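Local structure of kinesin-like protein Nod (Drosophila melanogaster, 3DC4) at residues L128-F136 with L189-L199. The protein couples ATP hydrolysis to microtubule binding through its kinesin motor domain and is required for the distributive segregation of non-exchange chromosomes in meiosis. Residues are numbered along the deposited sequence; the frame is centred on the assembly and turned at random.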
loop_
_atom_site.group_PDB
_atom_site.type_symbol
_atom_site.label_atom_id
_atom_site.label_comp_id
_atom_site.label_asym_id
_atom_site.label_seq_id
_atom_site.Cartn_x
_atom_site.Cartn_y
_atom_site.Cartn_z
ATOM N N LEU A 128 -1.478 -7.934 4.333
ATOM C CA LEU A 128 -1.295 -8.956 3.305
ATOM C C LEU A 128 -1.949 -10.297 3.619
ATOM O O LEU A 128 -2.794 -10.770 2.863
ATOM C CB LEU A 128 0.195 -9.184 3.028
ATOM C CG LEU A 128 0.808 -8.503 1.802
ATOM C CD1 LEU A 128 2.319 -8.760 1.768
ATOM C CD2 LEU A 128 0.158 -9.047 0.526
ATOM N N PRO A 129 -1.576 -10.924 4.747
ATOM C CA PRO A 129 -2.188 -12.216 5.066
ATOM C C PRO A 129 -3.696 -12.157 5.290
ATOM O O PRO A 129 -4.402 -13.103 4.957
ATOM C CB PRO A 129 -1.415 -12.669 6.306
ATOM C CG PRO A 129 -1.059 -11.369 6.970
ATOM C CD PRO A 129 -0.645 -10.499 5.809
ATOM N N ARG A 130 -4.194 -11.055 5.841
ATOM C CA ARG A 130 -5.627 -10.936 6.081
ATOM C C ARG A 130 -6.383 -10.782 4.773
ATOM O O ARG A 130 -7.444 -11.383 4.578
ATOM C CB ARG A 130 -5.926 -9.748 6.997
ATOM C CG ARG A 130 -5.296 -9.879 8.375
ATOM C CD ARG A 130 -5.619 -8.702 9.272
ATOM N NE ARG A 130 -4.920 -8.846 10.542
ATOM C CZ ARG A 130 -5.385 -9.539 11.576
ATOM N NH1 ARG A 130 -6.566 -10.137 11.497
ATOM N NH2 ARG A 130 -4.651 -9.669 12.677
ATOM N N ALA A 131 -5.835 -9.978 3.871
ATOM C CA ALA A 131 -6.468 -9.759 2.578
ATOM C C ALA A 131 -6.529 -11.062 1.793
ATOM O O ALA A 131 -7.569 -11.420 1.252
ATOM C CB ALA A 131 -5.696 -8.729 1.794
ATOM N N LEU A 132 -5.406 -11.768 1.730
ATOM C CA LEU A 132 -5.358 -13.023 0.991
ATOM C C LEU A 132 -6.393 -14.000 1.541
ATOM O O LEU A 132 -7.051 -14.719 0.785
ATOM C CB LEU A 132 -3.955 -13.632 1.075
ATOM C CG LEU A 132 -3.763 -14.948 0.307
ATOM C CD1 LEU A 132 -3.989 -14.708 -1.188
ATOM C CD2 LEU A 132 -2.346 -15.469 0.549
ATOM N N GLY A 133 -6.538 -14.019 2.864
ATOM C CA GLY A 133 -7.510 -14.898 3.489
ATOM C C GLY A 133 -8.922 -14.631 2.994
ATOM O O GLY A 133 -9.627 -15.565 2.622
ATOM N N ASP A 134 -9.336 -13.365 2.980
ATOM C CA ASP A 134 -10.678 -13.013 2.521
ATOM C C ASP A 134 -10.855 -13.200 1.015
ATOM O O ASP A 134 -11.964 -13.442 0.539
ATOM C CB ASP A 134 -11.021 -11.568 2.918
ATOM C CG ASP A 134 -11.326 -11.427 4.407
ATOM O OD1 ASP A 134 -12.159 -12.210 4.919
ATOM O OD2 ASP A 134 -10.744 -10.536 5.067
ATOM N N ILE A 135 -9.763 -13.079 0.268
ATOM C CA ILE A 135 -9.807 -13.266 -1.175
ATOM C C ILE A 135 -10.108 -14.735 -1.464
ATOM O O ILE A 135 -10.993 -15.047 -2.262
ATOM C CB ILE A 135 -8.466 -12.874 -1.820
ATOM C CG1 ILE A 135 -8.301 -11.350 -1.766
ATOM C CG2 ILE A 135 -8.402 -13.366 -3.267
ATOM C CD1 ILE A 135 -6.927 -10.875 -2.174
ATOM N N PHE A 136 -9.384 -15.636 -0.806
ATOM C CA PHE A 136 -9.601 -17.065 -1.009
ATOM C C PHE A 136 -11.030 -17.438 -0.633
ATOM O O PHE A 136 -11.720 -18.138 -1.377
ATOM C CB PHE A 136 -8.637 -17.903 -0.155
ATOM C CG PHE A 136 -7.218 -17.951 -0.674
ATOM C CD1 PHE A 136 -6.948 -17.966 -2.039
ATOM C CD2 PHE A 136 -6.152 -18.047 0.215
ATOM C CE1 PHE A 136 -5.638 -18.078 -2.509
ATOM C CE2 PHE A 136 -4.839 -18.160 -0.246
ATOM C CZ PHE A 136 -4.582 -18.176 -1.607
ATOM N N LEU A 189 -0.740 -18.935 -5.616
ATOM C CA LEU A 189 -1.154 -18.853 -4.220
ATOM C C LEU A 189 -2.404 -19.697 -4.028
ATOM O O LEU A 189 -3.421 -19.479 -4.689
ATOM C CB LEU A 189 -1.453 -17.409 -3.808
ATOM C CG LEU A 189 -0.262 -16.453 -3.705
ATOM C CD1 LEU A 189 -0.732 -15.144 -3.084
ATOM C CD2 LEU A 189 0.837 -17.079 -2.855
ATOM N N HIS A 190 -2.319 -20.668 -3.126
ATOM C CA HIS A 190 -3.445 -21.550 -2.838
ATOM C C HIS A 190 -3.759 -21.552 -1.347
ATOM O O HIS A 190 -4.823 -22.012 -0.934
ATOM C CB HIS A 190 -3.126 -22.975 -3.304
ATOM C CG HIS A 190 -2.958 -23.102 -4.786
ATOM N ND1 HIS A 190 -4.019 -23.041 -5.664
ATOM C CD2 HIS A 190 -1.851 -23.264 -5.546
ATOM C CE1 HIS A 190 -3.572 -23.160 -6.901
ATOM N NE2 HIS A 190 -2.259 -23.296 -6.858
ATOM N N SER A 191 -2.831 -21.031 -0.549
ATOM C CA SER A 191 -3.003 -20.979 0.900
ATOM C C SER A 191 -1.999 -20.018 1.530
ATOM O O SER A 191 -1.086 -19.534 0.864
ATOM C CB SER A 191 -2.792 -22.365 1.501
ATOM O OG SER A 191 -1.428 -22.737 1.394
ATOM N N GLN A 192 -2.162 -19.764 2.824
ATOM C CA GLN A 192 -1.269 -18.869 3.548
ATOM C C GLN A 192 0.172 -19.351 3.479
ATOM O O GLN A 192 1.107 -18.548 3.461
ATOM C CB GLN A 192 -1.699 -18.764 5.014
ATOM C CG GLN A 192 -2.992 -17.986 5.247
ATOM C CD GLN A 192 -2.872 -16.522 4.851
ATOM O OE1 GLN A 192 -1.898 -15.851 5.189
ATOM N NE2 GLN A 192 -3.870 -16.020 4.141
ATOM N N ALA A 193 0.345 -20.668 3.446
ATOM C CA ALA A 193 1.677 -21.252 3.379
ATOM C C ALA A 193 2.418 -20.724 2.155
ATOM O O ALA A 193 3.600 -20.397 2.230
ATOM C CB ALA A 193 1.578 -22.774 3.315
ATOM N N ASP A 194 1.720 -20.639 1.027
ATOM C CA ASP A 194 2.337 -20.149 -0.198
ATOM C C ASP A 194 2.760 -18.693 -0.044
ATOM O O ASP A 194 3.818 -18.290 -0.529
ATOM C CB ASP A 194 1.371 -20.297 -1.377
ATOM C CG ASP A 194 1.092 -21.749 -1.720
ATOM O OD1 ASP A 194 2.053 -22.542 -1.729
ATOM O OD2 ASP A 194 -0.075 -22.094 -1.987
ATOM N N LEU A 195 1.935 -17.907 0.638
ATOM C CA LEU A 195 2.255 -16.502 0.861
ATOM C C LEU A 195 3.528 -16.450 1.688
ATOM O O LEU A 195 4.424 -15.657 1.427
ATOM C CB LEU A 195 1.120 -15.808 1.616
ATOM C CG LEU A 195 1.378 -14.370 2.089
ATOM C CD1 LEU A 195 1.676 -13.466 0.888
ATOM C CD2 LEU A 195 0.139 -13.871 2.831
ATOM N N HIS A 196 3.602 -17.313 2.690
ATOM C CA HIS A 196 4.777 -17.361 3.542
ATOM C C HIS A 196 6.022 -17.649 2.702
ATOM O O HIS A 196 7.073 -17.044 2.913
ATOM C CB HIS A 196 4.594 -18.427 4.621
ATOM C CG HIS A 196 5.727 -18.498 5.592
ATOM N ND1 HIS A 196 6.981 -18.951 5.238
ATOM C CD2 HIS A 196 5.809 -18.151 6.898
ATOM C CE1 HIS A 196 7.784 -18.881 6.284
ATOM N NE2 HIS A 196 7.098 -18.398 7.305
ATOM N N HIS A 197 5.898 -18.558 1.738
ATOM C CA HIS A 197 7.025 -18.901 0.876
ATOM C C HIS A 197 7.517 -17.706 0.062
ATOM O O HIS A 197 8.712 -17.401 0.070
ATOM C CB HIS A 197 6.638 -20.039 -0.073
ATOM C CG HIS A 197 7.669 -20.334 -1.122
ATOM N ND1 HIS A 197 8.931 -20.789 -0.814
ATOM C CD2 HIS A 197 7.622 -20.235 -2.472
ATOM C CE1 HIS A 197 9.621 -20.960 -1.931
ATOM N NE2 HIS A 197 8.849 -20.630 -2.949
ATOM N N ILE A 198 6.604 -17.030 -0.636
ATOM C CA ILE A 198 7.000 -15.889 -1.458
ATOM C C ILE A 198 7.588 -14.754 -0.628
ATOM O O ILE A 198 8.514 -14.072 -1.073
ATOM C CB ILE A 198 5.817 -15.342 -2.329
ATOM C CG1 ILE A 198 4.824 -14.549 -1.478
ATOM C CG2 ILE A 198 5.120 -16.488 -3.037
ATOM C CD1 ILE A 198 5.016 -13.034 -1.569
ATOM N N LEU A 199 7.066 -14.550 0.578
ATOM C CA LEU A 199 7.583 -13.486 1.434
ATOM C C LEU A 199 8.973 -13.831 1.948
ATOM O O LEU A 199 9.850 -12.971 2.021
ATOM C CB LEU A 199 6.645 -13.236 2.617
ATOM C CG LEU A 199 5.321 -12.555 2.277
ATOM C CD1 LEU A 199 4.497 -12.375 3.541
ATOM C CD2 LEU A 199 5.610 -11.200 1.626
#
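Phe136 lays the far end of its ring against the backbone leading into helix 192-204. Its CZ lies 3.5 Å from His190 C, and Leu189 O meets CE1 at the ring edge, 3.4 Å away. His190 O sits over one face, offset toward the rim; Leu132 CD1 lies over the opposite face. The chi1 of Leu132, -179°, places CG beside the carbonyl carbon, and its methyls part: CD1 reaches Leu189 CD1 at 3.8 Å, CD2 reaches Leu195 CB at 3.6 Å. Cutting Phe136 back to an alanine is likely to open a gap between Leu132 CD1 and the 189-191 backbone. Gln192 bends at chi2 (-64°) and gives a weak hydrogen bond from NE2 to Pro129 O, 3.1 Å. That carbonyl also accepts the helical bond from Gly133 N. Pro129 CA rests on Leu195 CD2 at 3.6 Å. Behind this layer, Asp194 OD2 takes a hydrogen bond from His190 N, 2.9 Å, and a weak one from Ser191 N, tying down the turn before the helix. The axes of helix segments 128-136 and 192-199 come within 10.5 Å, at 143°, on one side of the motor domain's central sheet. Leu132 and Leu189 touch Val152 of strand 151-160, and Leu128 and Leu132 touch Ile226 of strand 220-229.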